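Local coordinates for glycosylation Associate Protein 3 (Streptococcus agalactiae serotype V, PDB 6OYC) that probably acts as an accessory Sec component that supports the glycosylation and secretion of surface glycoproteins, at residues W46-N51 against A116-I121; E154-E159 against K189-S194; V169-S174 against N199-I204; N221-V226 against R246-I251. One frame throughout, in Å; residues are numbered along the deposited sequence.

Contact 1 of 4, residues W46-N51 against A116-I121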
loop_
_atom_site.group_PDB
_atom_site.type_symbol
_atom_site.label_atom_id
_atom_site.label_comp_id
_atom_site.label_asym_id
_atom_site.label_seq_id
_atom_site.Cartn_x
_atom_site.Cartn_y
_atom_site.Cartn_z
ATOM N N TRP C 46 -2.062 16.917 -6.596
ATOM C CA TRP C 46 -3.186 15.999 -6.706
ATOM C C TRP C 46 -4.498 16.779 -6.752
ATOM O O TRP C 46 -4.610 17.871 -6.189
ATOM C CB TRP C 46 -3.222 15.047 -5.512
ATOM C CG TRP C 46 -2.033 14.162 -5.346
ATOM C CD1 TRP C 46 -1.893 12.892 -5.819
ATOM C CD2 TRP C 46 -0.831 14.456 -4.616
ATOM N NE1 TRP C 46 -0.673 12.378 -5.447
ATOM C CE2 TRP C 46 -0.005 13.312 -4.700
ATOM C CE3 TRP C 46 -0.370 15.573 -3.912
ATOM C CZ2 TRP C 46 1.262 13.255 -4.107
ATOM C CZ3 TRP C 46 0.884 15.511 -3.315
ATOM C CH2 TRP C 46 1.685 14.362 -3.418
ATOM N N SER C 47 -5.516 16.194 -7.381
ATOM C CA SER C 47 -6.760 16.932 -7.565
ATOM C C SER C 47 -7.981 16.049 -7.321
ATOM O O SER C 47 -7.979 14.852 -7.629
ATOM C CB SER C 47 -6.838 17.548 -8.977
ATOM O OG SER C 47 -8.076 18.225 -9.117
ATOM N N SER C 48 -9.038 16.667 -6.786
ATOM C CA SER C 48 -10.302 15.995 -6.505
ATOM C C SER C 48 -11.261 15.985 -7.694
ATOM O O SER C 48 -12.339 15.382 -7.595
ATOM C CB SER C 48 -10.995 16.637 -5.281
ATOM O OG SER C 48 -11.840 17.733 -5.602
ATOM N N GLN C 49 -10.910 16.634 -8.801
ATOM C CA GLN C 49 -11.784 16.713 -9.964
ATOM C C GLN C 49 -10.948 17.028 -11.193
ATOM O O GLN C 49 -10.016 17.827 -11.116
ATOM C CB GLN C 49 -12.855 17.785 -9.782
ATOM C CG GLN C 49 -13.791 17.917 -10.964
ATOM C CD GLN C 49 -15.144 18.464 -10.551
ATOM O OE1 GLN C 49 -15.639 18.230 -9.415
ATOM N NE2 GLN C 49 -15.745 19.223 -11.453
ATOM N N THR C 50 -11.283 16.393 -12.317
ATOM C CA THR C 50 -10.603 16.615 -13.587
ATOM C C THR C 50 -11.616 16.555 -14.728
ATOM O O THR C 50 -12.700 15.988 -14.598
ATOM C CB THR C 50 -9.519 15.555 -13.875
ATOM O OG1 THR C 50 -10.156 14.291 -14.153
ATOM C CG2 THR C 50 -8.549 15.380 -12.724
ATOM N N ASN C 51 -11.233 17.115 -15.869
ATOM C CA ASN C 51 -11.860 16.825 -17.152
ATOM C C ASN C 51 -10.863 15.980 -17.940
ATOM O O ASN C 51 -9.676 16.319 -17.995
ATOM C CB ASN C 51 -12.232 18.119 -17.911
ATOM C CG ASN C 51 -12.556 17.867 -19.391
ATOM O OD1 ASN C 51 -11.669 17.886 -20.246
ATOM N ND2 ASN C 51 -13.829 17.593 -19.688
ATOM N N ALA C 116 -16.068 24.830 -0.138
ATOM C CA ALA C 116 -15.265 24.001 -1.021
ATOM C C ALA C 116 -16.167 23.263 -2.009
ATOM O O ALA C 116 -17.095 22.559 -1.606
ATOM C CB ALA C 116 -14.435 23.007 -0.204
ATOM N N TYR C 117 -15.907 23.450 -3.299
ATOM C CA TYR C 117 -16.437 22.596 -4.352
ATOM C C TYR C 117 -15.448 21.496 -4.728
ATOM O O TYR C 117 -15.812 20.318 -4.766
ATOM C CB TYR C 117 -16.789 23.421 -5.600
ATOM C CG TYR C 117 -17.588 22.618 -6.597
ATOM C CD1 TYR C 117 -18.866 22.147 -6.268
ATOM C CD2 TYR C 117 -17.058 22.285 -7.847
ATOM C CE1 TYR C 117 -19.602 21.373 -7.156
ATOM C CE2 TYR C 117 -17.807 21.523 -8.768
ATOM C CZ TYR C 117 -19.082 21.077 -8.412
ATOM O OH TYR C 117 -19.840 20.316 -9.277
ATOM N N THR C 118 -14.198 21.859 -5.006
ATOM C CA THR C 118 -13.121 20.901 -5.223
ATOM C C THR C 118 -11.938 21.251 -4.324
ATOM O O THR C 118 -11.937 22.271 -3.627
ATOM C CB THR C 118 -12.660 20.880 -6.690
ATOM O OG1 THR C 118 -12.039 22.129 -7.008
ATOM C CG2 THR C 118 -13.836 20.641 -7.619
ATOM N N TYR C 119 -10.907 20.408 -4.355
ATOM C CA TYR C 119 -9.693 20.735 -3.618
ATOM C C TYR C 119 -8.491 20.087 -4.296
ATOM O O TYR C 119 -8.618 19.155 -5.090
ATOM C CB TYR C 119 -9.796 20.324 -2.129
ATOM C CG TYR C 119 -9.815 18.827 -1.850
ATOM C CD1 TYR C 119 -10.949 18.051 -2.114
ATOM C CD2 TYR C 119 -8.692 18.181 -1.326
ATOM C CE1 TYR C 119 -10.960 16.684 -1.864
ATOM C CE2 TYR C 119 -8.695 16.803 -1.067
ATOM C CZ TYR C 119 -9.830 16.064 -1.336
ATOM O OH TYR C 119 -9.836 14.714 -1.081
ATOM N N THR C 120 -7.320 20.620 -4.000
ATOM C CA THR C 120 -6.066 20.072 -4.485
ATOM C C THR C 120 -5.131 19.900 -3.304
ATOM O O THR C 120 -5.274 20.560 -2.277
ATOM C CB THR C 120 -5.383 20.986 -5.511
ATOM O OG1 THR C 120 -5.016 22.202 -4.857
ATOM C CG2 THR C 120 -6.299 21.288 -6.716
ATOM N N ILE C 121 -4.140 19.032 -3.462
ATOM C CA ILE C 121 -3.071 18.902 -2.478
ATOM C C ILE C 121 -1.756 18.992 -3.226
ATOM O O ILE C 121 -1.579 18.319 -4.244
ATOM C CB ILE C 121 -3.170 17.586 -1.683
ATOM C CG1 ILE C 121 -4.513 17.511 -0.947
ATOM C CG2 ILE C 121 -2.036 17.498 -0.717
ATOM C CD1 ILE C 121 -4.806 16.154 -0.291
HETATM O O HOH W 1 -14.604 17.777 -5.270
#
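Trp46 and Ile121 face each other as an antiparallel hydrogen-bonded pair, each backbone NH reaching the other's carbonyl: Trp46 N lies 2.8 Å from Ile121 O, and Ile121 N lies 3.0 Å from Trp46 O. The same Ile121 O also meets the edge of the indole close to its plane, 3.0 Å from Trp46 CE3, while Ile121 CG2 packs against that benzo corner at 4.1 Å. Ser47 and Thr120 follow as a non-hydrogen-bonded pair.

Beyond them strand 41-47 ends, and Ser48 carries the ladder one step further with a side-chain atom. Its N donates to Tyr119 O, nearly straight in line with the carbonyl, and its OG accepts from Tyr119 N at 3.1 Å. OG stands between the backbone N and carbonyl carbon (chi1 88°), which turns it to the facing strand, and Ser48 CB rests 3.4 Å from Tyr119 CE1. The far end is looser. A water joins Ser48 OG to Tyr117 O, and the exposed Gln49 only brushes its neighbours: OE1 is 3.5 Å from Thr118 CG2, with the amide and the Tyr117 ring planes turned 69° apart. Here Tyr117 and Thr118 both oppose Tyr91 in a classic beta bulge, and Thr118 OG1 is hydrogen-bonded to a glycerol probably from the crystallisation liquor.

The contact lies at the edge of a four-stranded antiparallel sheet, with strand 84-91 on the other flank of 118-125. Trp46 and Ile121 pack on Leu136 and Tyr119 on Leu138 of strand 130-140 in the second sheet, while Trp46 NE1 is hydrogen-bonded to Tyr8 O and Tyr119 OH to Pro62 O.

Contact 2 of 4, residues E154-E159 against K189-S194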
loop_
_atom_site.group_PDB
_atom_site.type_symbol
_atom_site.label_atom_id
_atom_site.label_comp_id
_atom_site.label_asym_id
_atom_site.label_seq_id
_atom_site.Cartn_x
_atom_site.Cartn_y
_atom_site.Cartn_z
ATOM N N GLU C 154 6.542 -11.382 13.778
ATOM C CA GLU C 154 6.605 -12.398 14.818
ATOM C C GLU C 154 5.279 -13.128 14.948
ATOM O O GLU C 154 4.209 -12.517 14.908
ATOM C CB GLU C 154 6.968 -11.764 16.165
ATOM C CG GLU C 154 8.371 -11.140 16.226
ATOM C CD GLU C 154 8.426 -9.882 17.093
ATOM O OE1 GLU C 154 7.942 -8.819 16.628
ATOM O OE2 GLU C 154 8.956 -9.953 18.232
ATOM N N PHE C 155 5.364 -14.443 15.117
ATOM C CA PHE C 155 4.226 -15.285 15.450
ATOM C C PHE C 155 4.693 -16.333 16.450
ATOM O O PHE C 155 5.885 -16.653 16.527
ATOM C CB PHE C 155 3.643 -15.967 14.207
ATOM C CG PHE C 155 4.635 -16.845 13.478
ATOM C CD1 PHE C 155 5.448 -16.320 12.486
ATOM C CD2 PHE C 155 4.761 -18.190 13.792
ATOM C CE1 PHE C 155 6.366 -17.119 11.814
ATOM C CE2 PHE C 155 5.680 -18.994 13.123
ATOM C CZ PHE C 155 6.482 -18.453 12.132
ATOM N N THR C 156 3.748 -16.899 17.197
ATOM C CA THR C 156 4.082 -17.875 18.227
ATOM C C THR C 156 3.438 -19.231 17.956
ATOM O O THR C 156 2.300 -19.319 17.479
ATOM C CB THR C 156 3.691 -17.365 19.613
ATOM O OG1 THR C 156 4.492 -18.032 20.594
ATOM C CG2 THR C 156 2.211 -17.598 19.898
ATOM N N ILE C 157 4.201 -20.286 18.239
ATOM C CA ILE C 157 3.739 -21.666 18.175
ATOM C C ILE C 157 3.807 -22.251 19.573
ATOM O O ILE C 157 4.836 -22.141 20.245
ATOM C CB ILE C 157 4.588 -22.514 17.217
ATOM C CG1 ILE C 157 4.433 -22.004 15.796
ATOM C CG2 ILE C 157 4.169 -23.987 17.300
ATOM C CD1 ILE C 157 3.118 -22.386 15.242
ATOM N N GLU C 158 2.733 -22.885 20.005
ATOM C CA GLU C 158 2.773 -23.596 21.268
ATOM C C GLU C 158 2.986 -25.084 21.010
ATOM O O GLU C 158 2.698 -25.590 19.923
ATOM C CB GLU C 158 1.497 -23.338 22.069
ATOM C CG GLU C 158 1.539 -21.991 22.812
ATOM C CD GLU C 158 0.207 -21.257 22.808
ATOM O OE1 GLU C 158 -0.825 -21.891 22.484
ATOM O OE2 GLU C 158 0.197 -20.042 23.126
ATOM N N GLU C 159 3.546 -25.774 22.002
ATOM C CA GLU C 159 3.807 -27.196 21.844
ATOM C C GLU C 159 2.494 -27.963 21.729
ATOM O O GLU C 159 1.444 -27.522 22.210
ATOM C CB GLU C 159 4.637 -27.732 23.012
ATOM C CG GLU C 159 5.610 -28.839 22.624
ATOM C CD GLU C 159 6.170 -29.576 23.831
ATOM O OE1 GLU C 159 6.400 -30.801 23.733
ATOM O OE2 GLU C 159 6.384 -28.928 24.877
ATOM N N LYS C 189 -8.649 -20.747 13.919
ATOM C CA LYS C 189 -7.519 -20.179 14.640
ATOM C C LYS C 189 -6.511 -19.613 13.640
ATOM O O LYS C 189 -6.328 -20.163 12.549
ATOM C CB LYS C 189 -6.858 -21.277 15.484
ATOM C CG LYS C 189 -6.080 -22.284 14.625
ATOM C CD LYS C 189 -5.712 -23.555 15.360
ATOM C CE LYS C 189 -4.720 -24.353 14.538
ATOM N NZ LYS C 189 -3.457 -24.562 15.291
ATOM N N VAL C 190 -5.848 -18.511 14.007
ATOM C CA VAL C 190 -4.920 -17.863 13.085
ATOM C C VAL C 190 -3.946 -16.974 13.850
ATOM O O VAL C 190 -4.249 -16.482 14.941
ATOM C CB VAL C 190 -5.687 -17.050 12.011
ATOM C CG1 VAL C 190 -6.033 -15.661 12.517
ATOM C CG2 VAL C 190 -4.890 -16.997 10.734
ATOM N N GLU C 191 -2.769 -16.762 13.258
ATOM C CA GLU C 191 -1.792 -15.774 13.702
ATOM C C GLU C 191 -1.656 -14.700 12.623
ATOM O O GLU C 191 -1.356 -15.013 11.464
ATOM C CB GLU C 191 -0.431 -16.425 13.965
ATOM C CG GLU C 191 -0.366 -17.320 15.191
ATOM C CD GLU C 191 -0.275 -16.522 16.474
ATOM O OE1 GLU C 191 0.727 -15.781 16.640
ATOM O OE2 GLU C 191 -1.215 -16.623 17.303
ATOM N N LEU C 192 -1.867 -13.442 13.003
ATOM C CA LEU C 192 -1.761 -12.325 12.075
ATOM C C LEU C 192 -0.338 -11.793 12.022
ATOM O O LEU C 192 0.280 -11.545 13.063
ATOM C CB LEU C 192 -2.710 -11.196 12.465
ATOM C CG LEU C 192 -4.127 -11.613 12.823
ATOM C CD1 LEU C 192 -4.951 -10.383 13.169
ATOM C CD2 LEU C 192 -4.737 -12.355 11.677
ATOM N N VAL C 193 0.167 -11.581 10.808
ATOM C CA VAL C 193 1.448 -10.924 10.624
ATOM C C VAL C 193 1.299 -9.873 9.536
ATOM O O VAL C 193 0.358 -9.893 8.738
ATOM C CB VAL C 193 2.583 -11.917 10.284
ATOM C CG1 VAL C 193 2.928 -12.762 11.521
ATOM C CG2 VAL C 193 2.192 -12.815 9.119
ATOM N N SER C 194 2.231 -8.925 9.537
ATOM C CA SER C 194 2.241 -7.869 8.538
ATOM C C SER C 194 3.640 -7.275 8.488
ATOM O O SER C 194 4.518 -7.637 9.272
ATOM C CB SER C 194 1.194 -6.796 8.844
ATOM O OG SER C 194 0.930 -6.005 7.699
#
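Phe155 and Glu191 bring their CA atoms to 6.3 Å, and Glu154 and Val193 theirs to 6.8 Å, so the two chains pass in opposite senses at a spacing too wide for a regular beta ladder. No backbone-to-backbone hydrogen bond joins them. A single side-chain bond spans the gap instead: Thr156 N donates to Glu191 OE1 at 3.3 Å, almost straight at the hydrogen (172°) but coming from above the carboxylate, 51° out of its plane.

The glutamate reaches this NH by folding at chi2 (-77°), which brings OE1 back over the Phe155 backbone, 3.7 Å from Phe155 CA. Strand 191-193 is one of the two edge strands, within this chain, of the five-stranded parallel sheet, bonded on its inner side to Asn165, Leu167 and Val169, and the segment 154-159 runs beside it on the way into strand 163-168. Val193 CG1 makes an apolar contact with Phe155 CB at 4.2 Å and has Glu154 O as a van der Waals neighbour at 3.6 Å. Although Phe155 CB faces strand 191-193, the ring leads off the other way and packs on Leu164 and on Leu208 and Ala215 of helix 206-218. Thr156 is exposed, and its CG2 passes Glu191 OE1 at 4.0 Å.

Contact 3 of 4, residues V169-S174 against N199-I204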
loop_
_atom_site.group_PDB
_atom_site.type_symbol
_atom_site.label_atom_id
_atom_site.label_comp_id
_atom_site.label_asym_id
_atom_site.label_seq_id
_atom_site.Cartn_x
_atom_site.Cartn_y
_atom_site.Cartn_z
ATOM N N VAL C 169 -1.526 -10.074 6.621
ATOM C CA VAL C 169 -2.405 -8.914 6.688
ATOM C C VAL C 169 -1.761 -7.788 5.882
ATOM O O VAL C 169 -0.597 -7.435 6.119
ATOM C CB VAL C 169 -2.653 -8.490 8.148
ATOM C CG1 VAL C 169 -3.478 -7.222 8.207
ATOM C CG2 VAL C 169 -3.328 -9.620 8.930
ATOM N N GLU C 170 -2.500 -7.242 4.908
ATOM C CA GLU C 170 -1.998 -6.126 4.117
ATOM C C GLU C 170 -1.586 -4.994 5.048
ATOM O O GLU C 170 -2.261 -4.716 6.045
ATOM C CB GLU C 170 -3.059 -5.631 3.120
ATOM C CG GLU C 170 -3.575 -6.661 2.111
ATOM C CD GLU C 170 -2.491 -7.190 1.168
ATOM O OE1 GLU C 170 -2.581 -8.368 0.765
ATOM O OE2 GLU C 170 -1.548 -6.437 0.825
ATOM N N LYS C 171 -0.452 -4.366 4.729
ATOM C CA LYS C 171 0.134 -3.368 5.616
ATOM C C LYS C 171 -0.863 -2.267 5.941
ATOM O O LYS C 171 -1.018 -1.873 7.101
ATOM C CB LYS C 171 1.401 -2.782 4.985
ATOM C CG LYS C 171 2.137 -1.770 5.863
ATOM C CD LYS C 171 2.075 -0.388 5.234
ATOM C CE LYS C 171 2.731 0.670 6.116
ATOM N NZ LYS C 171 2.365 2.055 5.678
ATOM N N LYS C 172 -1.559 -1.763 4.923
ATOM C CA LYS C 172 -2.530 -0.707 5.167
ATOM C C LYS C 172 -3.707 -1.185 6.007
ATOM O O LYS C 172 -4.369 -0.357 6.641
ATOM C CB LYS C 172 -3.002 -0.129 3.840
ATOM C CG LYS C 172 -1.847 0.382 2.989
ATOM C CD LYS C 172 -2.361 0.757 1.625
ATOM C CE LYS C 172 -1.269 1.073 0.632
ATOM N NZ LYS C 172 -1.921 1.343 -0.698
ATOM N N ASP C 173 -3.965 -2.493 6.049
ATOM C CA ASP C 173 -5.000 -3.018 6.925
ATOM C C ASP C 173 -4.504 -3.258 8.339
ATOM O O ASP C 173 -5.317 -3.265 9.266
ATOM C CB ASP C 173 -5.548 -4.348 6.408
ATOM C CG ASP C 173 -6.410 -4.198 5.187
ATOM O OD1 ASP C 173 -6.916 -3.083 4.919
ATOM O OD2 ASP C 173 -6.573 -5.220 4.487
ATOM N N SER C 174 -3.201 -3.505 8.515
ATOM C CA SER C 174 -2.695 -3.889 9.828
ATOM C C SER C 174 -2.885 -2.763 10.829
ATOM O O SER C 174 -3.202 -2.999 11.997
ATOM C CB SER C 174 -1.221 -4.290 9.735
ATOM O OG SER C 174 -0.386 -3.179 9.438
ATOM N N ASN C 199 7.225 2.545 5.684
ATOM C CA ASN C 199 7.174 2.852 4.264
ATOM C C ASN C 199 6.498 1.775 3.420
ATOM O O ASN C 199 5.792 2.106 2.461
ATOM C CB ASN C 199 8.601 3.032 3.745
ATOM C CG ASN C 199 9.502 3.844 4.699
ATOM O OD1 ASN C 199 10.718 3.605 4.774
ATOM N ND2 ASN C 199 8.914 4.821 5.404
ATOM N N SER C 200 6.708 0.504 3.763
ATOM C CA SER C 200 6.630 -0.597 2.809
ATOM C C SER C 200 5.328 -1.398 2.901
ATOM O O SER C 200 4.820 -1.667 3.994
ATOM C CB SER C 200 7.826 -1.538 3.004
ATOM O OG SER C 200 7.747 -2.655 2.129
ATOM N N ASP C 201 4.815 -1.803 1.736
ATOM C CA ASP C 201 3.648 -2.673 1.627
ATOM C C ASP C 201 4.015 -4.128 1.371
ATOM O O ASP C 201 3.114 -4.962 1.233
ATOM C CB ASP C 201 2.725 -2.201 0.496
ATOM C CG ASP C 201 2.075 -0.876 0.793
ATOM O OD1 ASP C 201 2.214 0.045 -0.054
ATOM O OD2 ASP C 201 1.423 -0.753 1.865
ATOM N N SER C 202 5.303 -4.447 1.262
ATOM C CA SER C 202 5.689 -5.797 0.887
ATOM C C SER C 202 5.469 -6.756 2.042
ATOM O O SER C 202 5.674 -6.408 3.211
ATOM C CB SER C 202 7.150 -5.854 0.456
ATOM O OG SER C 202 7.565 -7.203 0.317
ATOM N N LEU C 203 5.044 -7.970 1.705
ATOM C CA LEU C 203 4.942 -9.047 2.675
ATOM C C LEU C 203 5.958 -10.152 2.414
ATOM O O LEU C 203 5.897 -11.205 3.050
ATOM C CB LEU C 203 3.516 -9.594 2.689
ATOM C CG LEU C 203 2.565 -8.521 3.212
ATOM C CD1 LEU C 203 1.107 -8.955 3.102
ATOM C CD2 LEU C 203 2.923 -8.164 4.646
ATOM N N ILE C 204 6.882 -9.939 1.484
ATOM C CA ILE C 204 8.023 -10.823 1.295
ATOM C C ILE C 204 9.139 -10.242 2.151
ATOM O O ILE C 204 9.798 -9.281 1.759
ATOM C CB ILE C 204 8.411 -10.923 -0.180
ATOM C CG1 ILE C 204 7.240 -11.513 -0.962
ATOM C CG2 ILE C 204 9.691 -11.744 -0.359
ATOM C CD1 ILE C 204 7.457 -11.622 -2.430
HETATM O O HOH W 2 0.690 -5.160 2.068
HETATM O O HOH W 3 1.825 1.845 3.089
HETATM O O HOH W 4 -0.829 -2.570 2.146
#
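Lys171, the first residue of the short helix 171-174, lays its side chain against Ser200 and Asp201 in a loop built from two successive ST turns. In these turns Ser200 OG accepts from Ser202 N, and Ser202 OG from Ile204 N. Glu170 holds the N-cap position of the helix.

The lysine leaves the helix with CG anti to its own N (chi1 -177°), which carries the chain across Asp201 at about a right angle. Lys171 CB lies equally far, 3.7 Å, from Ser200 O and Asp201 OD2. Lys171 CG closes on the Ser200 carbonyl oxygen, and Lys171 CD sits 3.3 Å from Ser200 O and 3.5 Å from Asp201 OD2. CE still skirts Ser200 O, and the ammonium then turns to other partners: Lys171 NZ binds Leu198 O and, at 2.7 Å, a water that donates to Asp201 OD2. Lysine and aspartate are thus joined through water and not by a direct salt bridge.

A second water runs from Lys172 N to the same OD2, and Lys172 CE approaches that oxygen as well, while Lys172 NZ bonds to Tyr8 OH. The other carboxylate oxygen, OD1, forms a salt bridge with Lys28, so basic groups and waters gather about this buried acid and would probably favour its charged form. A third water links both backbones and the Glu170 carboxylate: it accepts from Lys171 N and donates to Glu170 OE2 and, at 2.6 Å, to Asp201 O. Glu170 OE1 is taken by Gly233 N at helix 231-243. Beside this polar network, Leu203 CD1 lies 3.8 Å from Val169 O.

Contact 4 of 4, residues N221-V226 against R246-I251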
loop_
_atom_site.group_PDB
_atom_site.type_symbol
_atom_site.label_atom_id
_atom_site.label_comp_id
_atom_site.label_asym_id
_atom_site.label_seq_id
_atom_site.Cartn_x
_atom_site.Cartn_y
_atom_site.Cartn_z
ATOM N N ASN C 221 6.941 -31.280 12.726
ATOM C CA ASN C 221 5.738 -31.991 12.352
ATOM C C ASN C 221 4.555 -31.066 12.089
ATOM O O ASN C 221 3.534 -31.526 11.559
ATOM C CB ASN C 221 5.394 -33.013 13.434
ATOM C CG ASN C 221 6.456 -34.098 13.553
ATOM O OD1 ASN C 221 7.125 -34.448 12.564
ATOM N ND2 ASN C 221 6.634 -34.622 14.766
ATOM N N ILE C 222 4.675 -29.773 12.407
ATOM C CA ILE C 222 3.528 -28.879 12.300
ATOM C C ILE C 222 3.202 -28.617 10.835
ATOM O O ILE C 222 4.082 -28.618 9.962
ATOM C CB ILE C 222 3.778 -27.559 13.053
ATOM C CG1 ILE C 222 2.457 -26.819 13.274
ATOM C CG2 ILE C 222 4.754 -26.666 12.292
ATOM C CD1 ILE C 222 2.540 -25.735 14.308
ATOM N N LYS C 223 1.915 -28.429 10.560
ATOM C CA LYS C 223 1.457 -27.946 9.266
ATOM C C LYS C 223 1.310 -26.431 9.329
ATOM O O LYS C 223 0.669 -25.901 10.245
ATOM C CB LYS C 223 0.127 -28.588 8.872
ATOM C CG LYS C 223 -0.406 -28.127 7.509
ATOM C CD LYS C 223 0.681 -28.224 6.428
ATOM C CE LYS C 223 0.204 -27.745 5.060
ATOM N NZ LYS C 223 1.299 -27.922 4.051
ATOM N N ILE C 224 1.928 -25.739 8.376
ATOM C CA ILE C 224 1.795 -24.295 8.242
ATOM C C ILE C 224 0.999 -24.003 6.977
ATOM O O ILE C 224 1.363 -24.446 5.879
ATOM C CB ILE C 224 3.159 -23.597 8.210
ATOM C CG1 ILE C 224 3.935 -23.901 9.493
ATOM C CG2 ILE C 224 2.984 -22.072 8.033
ATOM C CD1 ILE C 224 5.269 -23.172 9.581
ATOM N N ASN C 225 -0.098 -23.278 7.138
ATOM C CA ASN C 225 -0.843 -22.707 6.029
ATOM C C ASN C 225 -0.643 -21.197 6.042
ATOM O O ASN C 225 -0.758 -20.556 7.095
ATOM C CB ASN C 225 -2.326 -23.052 6.124
ATOM C CG ASN C 225 -2.572 -24.538 6.159
ATOM O OD1 ASN C 225 -2.314 -25.243 5.185
ATOM N ND2 ASN C 225 -3.096 -25.023 7.279
ATOM N N VAL C 226 -0.315 -20.635 4.887
ATOM C CA VAL C 226 -0.167 -19.194 4.734
ATOM C C VAL C 226 -1.348 -18.711 3.899
ATOM O O VAL C 226 -1.483 -19.082 2.725
ATOM C CB VAL C 226 1.181 -18.829 4.102
ATOM C CG1 VAL C 226 1.291 -17.332 3.925
ATOM C CG2 VAL C 226 2.324 -19.344 4.986
ATOM N N ARG C 246 6.734 -27.596 2.222
ATOM C CA ARG C 246 5.964 -28.169 3.320
ATOM C C ARG C 246 4.725 -27.350 3.660
ATOM O O ARG C 246 3.777 -27.892 4.236
ATOM C CB ARG C 246 6.839 -28.297 4.566
ATOM C CG ARG C 246 7.986 -29.292 4.453
ATOM C CD ARG C 246 7.843 -30.412 5.496
ATOM N NE ARG C 246 7.237 -29.951 6.746
ATOM C CZ ARG C 246 7.929 -29.460 7.775
ATOM N NH1 ARG C 246 9.252 -29.369 7.685
ATOM N NH2 ARG C 246 7.307 -29.066 8.892
ATOM N N ILE C 247 4.697 -26.063 3.325
ATOM C CA ILE C 247 3.542 -25.243 3.667
ATOM C C ILE C 247 2.546 -25.236 2.507
ATOM O O ILE C 247 2.872 -25.552 1.358
ATOM C CB ILE C 247 3.961 -23.809 4.060
ATOM C CG1 ILE C 247 4.432 -23.034 2.839
ATOM C CG2 ILE C 247 5.078 -23.829 5.091
ATOM C CD1 ILE C 247 3.963 -21.623 2.852
ATOM N N THR C 248 1.300 -24.900 2.817
ATOM C CA THR C 248 0.272 -24.695 1.810
ATOM C C THR C 248 -0.111 -23.222 1.800
ATOM O O THR C 248 -0.325 -22.617 2.860
ATOM C CB THR C 248 -0.967 -25.558 2.066
ATOM O OG1 THR C 248 -0.597 -26.940 2.057
ATOM C CG2 THR C 248 -1.985 -25.344 0.954
ATOM N N ALA C 249 -0.164 -22.647 0.610
ATOM C CA ALA C 249 -0.607 -21.277 0.426
ATOM C C ALA C 249 -2.081 -21.278 0.060
ATOM O O ALA C 249 -2.524 -22.081 -0.767
ATOM C CB ALA C 249 0.206 -20.579 -0.669
ATOM N N TYR C 250 -2.839 -20.375 0.674
ATOM C CA TYR C 250 -4.228 -20.129 0.295
ATOM C C TYR C 250 -4.343 -18.675 -0.143
ATOM O O TYR C 250 -4.124 -17.760 0.662
ATOM C CB TYR C 250 -5.176 -20.466 1.445
ATOM C CG TYR C 250 -5.149 -21.951 1.763
ATOM C CD1 TYR C 250 -4.203 -22.475 2.642
ATOM C CD2 TYR C 250 -6.039 -22.833 1.153
ATOM C CE1 TYR C 250 -4.161 -23.824 2.921
ATOM C CE2 TYR C 250 -5.997 -24.185 1.422
ATOM C CZ TYR C 250 -5.059 -24.670 2.306
ATOM O OH TYR C 250 -5.020 -26.008 2.585
ATOM N N ILE C 251 -4.650 -18.469 -1.425
ATOM C CA ILE C 251 -4.799 -17.143 -2.012
ATOM C C ILE C 251 -6.158 -17.050 -2.691
ATOM O O ILE C 251 -6.702 -18.051 -3.166
ATOM C CB ILE C 251 -3.676 -16.830 -3.025
ATOM C CG1 ILE C 251 -3.773 -17.761 -4.242
ATOM C CG2 ILE C 251 -2.321 -16.915 -2.360
ATOM C CD1 ILE C 251 -2.929 -17.319 -5.394
#
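Asn225 pairs with Thr248, and Val226 with Ala249, in the parallel ladder of a beta-alpha-beta unit, strand 223-227 and strand 248-251 being linked through helix 231-243.

The backbone bonds zigzag between the strands: Thr248 N donates to Ile224 O at 3.1 Å, Val226 N to Thr248 O at 2.8 Å and Tyr250 N to Val226 O at 2.8 Å. The strand axes differ by 24°.

Apolar contacts gather on the side of the sheet that carries Ile224 and Val226. Ile247 CD1 touches Val226 CG2 at 3.5 Å, and Ile247 CG2 lies 3.7 Å from Ile224 CB. Ile224 also packs on Leu212, Ala215 and Leu216 of helix 206-218.

Charged side chains join the N-terminal ends of the strands. Lys223, bent at chi2 (50°), swings its ammonium across to Thr248 OG1, 2.9 Å from NZ; NZ also comes unusually close to Arg246 O, and the exact geometry there is doubtful. Arg246 returns the link with one weak bond from NH2 to Ile222 O, which meets the guanidinium edge in its plane.

On the face of Thr248, Asn225 ND2 is held by Asn165 of strand 163-168, and Asn225 OD1 points in plane at the Tyr250 ring edge, 3.2 Å from CE1.

Contact 1 comes first along the chain, in the beta-rich N-terminal half. Contacts 2 and 4 lie across the chain's centre, their own centres about 43 and 46 Å from that of contact 1. Both include strands of the five-stranded parallel sheet, and contact 3 lies just beyond strands 163-168 and 191-193. Contacts 2 and 3 alternate their segments and touch through a probable hydrogen bond, Ser194 OG to Val169 O, between the end of edge strand 191-193 and the residues leading into helix 171-174. Ile157 of contact 2 packs on Ile222 of contact 4. Contact 3 lies nearest the chain's centre, where Lys28 and Tyr8 reach it, consistent with a place at the junction of the two halves.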